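Local coordinates for protein DR2417 (Deinococcus radiodurans, PDB 4XWW) that degrades RNA as a metal-dependent 5'-3' exonuclease of the metallo-beta-lactamase superfamily, and probably takes part in rRNA maturation, at residues K414-Q417 against P422-R425. Sequence-based numbering, arbitrary orientation.
Sequences KLAQ and PPKR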
# COMPACT_ATOMS: atom_id res chain seq x y z
N LYS A 414 -15.67 -21.17 5.73
CA LYS A 414 -16.86 -20.77 6.49
C LYS A 414 -18.10 -20.68 5.62
O LYS A 414 -19.19 -21.08 6.04
CB LYS A 414 -16.61 -19.42 7.17
CG LYS A 414 -15.62 -19.47 8.33
CD LYS A 414 -15.51 -18.11 9.01
CE LYS A 414 -14.35 -18.07 10.00
NZ LYS A 414 -14.48 -19.10 11.06
N LEU A 415 -17.93 -20.16 4.41
CA LEU A 415 -19.02 -20.13 3.43
C LEU A 415 -19.57 -21.55 3.20
O LEU A 415 -20.78 -21.78 3.16
CB LEU A 415 -18.55 -19.52 2.11
CG LEU A 415 -19.59 -19.48 1.00
CD1 LEU A 415 -20.77 -18.59 1.38
CD2 LEU A 415 -18.95 -18.98 -0.30
N ALA A 416 -18.67 -22.51 3.06
CA ALA A 416 -19.07 -23.88 2.80
C ALA A 416 -19.94 -24.42 3.94
O ALA A 416 -20.89 -25.16 3.70
CB ALA A 416 -17.84 -24.77 2.58
N GLN A 417 -19.64 -24.01 5.16
CA GLN A 417 -20.37 -24.49 6.34
C GLN A 417 -21.81 -24.00 6.41
O GLN A 417 -22.62 -24.58 7.14
CB GLN A 417 -19.62 -24.09 7.61
CG GLN A 417 -18.36 -24.89 7.86
CD GLN A 417 -18.63 -26.38 7.88
OE1 GLN A 417 -19.56 -26.85 8.53
NE2 GLN A 417 -17.82 -27.13 7.14
N PRO A 422 -22.56 -29.29 3.64
CA PRO A 422 -21.15 -28.94 3.84
C PRO A 422 -20.26 -30.15 3.63
O PRO A 422 -20.73 -31.28 3.81
CB PRO A 422 -21.10 -28.48 5.30
CG PRO A 422 -22.52 -28.19 5.66
CD PRO A 422 -23.34 -29.14 4.87
N PRO A 423 -19.00 -29.93 3.25
CA PRO A 423 -18.07 -31.06 3.12
C PRO A 423 -17.89 -31.76 4.45
O PRO A 423 -18.02 -31.12 5.49
CB PRO A 423 -16.75 -30.40 2.69
CG PRO A 423 -17.13 -29.04 2.22
CD PRO A 423 -18.35 -28.64 2.99
N LYS A 424 -17.60 -33.05 4.40
CA LYS A 424 -17.30 -33.80 5.61
C LYS A 424 -16.16 -33.15 6.39
O LYS A 424 -16.24 -33.01 7.62
CB LYS A 424 -16.93 -35.24 5.27
CG LYS A 424 -16.53 -36.03 6.50
CD LYS A 424 -16.61 -37.51 6.25
CE LYS A 424 -16.37 -38.27 7.55
NZ LYS A 424 -16.35 -39.74 7.36
N ARG A 425 -15.11 -32.75 5.68
CA ARG A 425 -14.00 -32.05 6.30
C ARG A 425 -13.36 -31.06 5.33
O ARG A 425 -13.26 -31.33 4.12
CB ARG A 425 -12.94 -33.04 6.82
CG ARG A 425 -11.84 -32.36 7.65
CD ARG A 425 -11.08 -33.32 8.56
NE ARG A 425 -10.80 -34.60 7.91
CZ ARG A 425 -11.41 -35.74 8.21
NH1 ARG A 425 -12.33 -35.77 9.17
NH2 ARG A 425 -11.10 -36.86 7.57
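Gln-417, near the C-terminal end of helix 406-417, brings its side-chain amide against CB of Pro-422, and the contact that results shows how a chain leaving a helix can pack back on it without a single hydrogen bond between the two segments. From CB, which starts away from the loop, the chain runs to CG, set beside the backbone N and anti to the carbonyl carbon (chi1 -73°). The chain then bends at chi2 (-55°), which brings the amide back, so that CD lies 4.1 Å from CB of Pro-422. That carbon sits against the face of the amide, about 38° off its normal at CD: OE1 is 3.9 Å from CB of Pro-422 and NE2 4.0 Å from the same atom, a van der Waals touch, not a hydrogen bond. The Pro-422 ring also meets two backbone carbonyls, O of Ala-416 at 3.7 Å from CB of Pro-422 and O of Gln-417 at 3.9 Å from its CG. On the buried flank, CB of Ala-416 rests 3.9 Å from CD of Pro-423, and both residues also touch Phe-399 of strand 398-402, while Leu-391 of helix 384-394 packs on Ala-416. Arg-425 then pairs its backbone with Phe-399. The loop is thus the return of a beta-alpha-beta crossover, from strand 398-402 through helix 406-417 to the adjacent parallel edge strand 425-426, in a metallo-beta-lactamase fold.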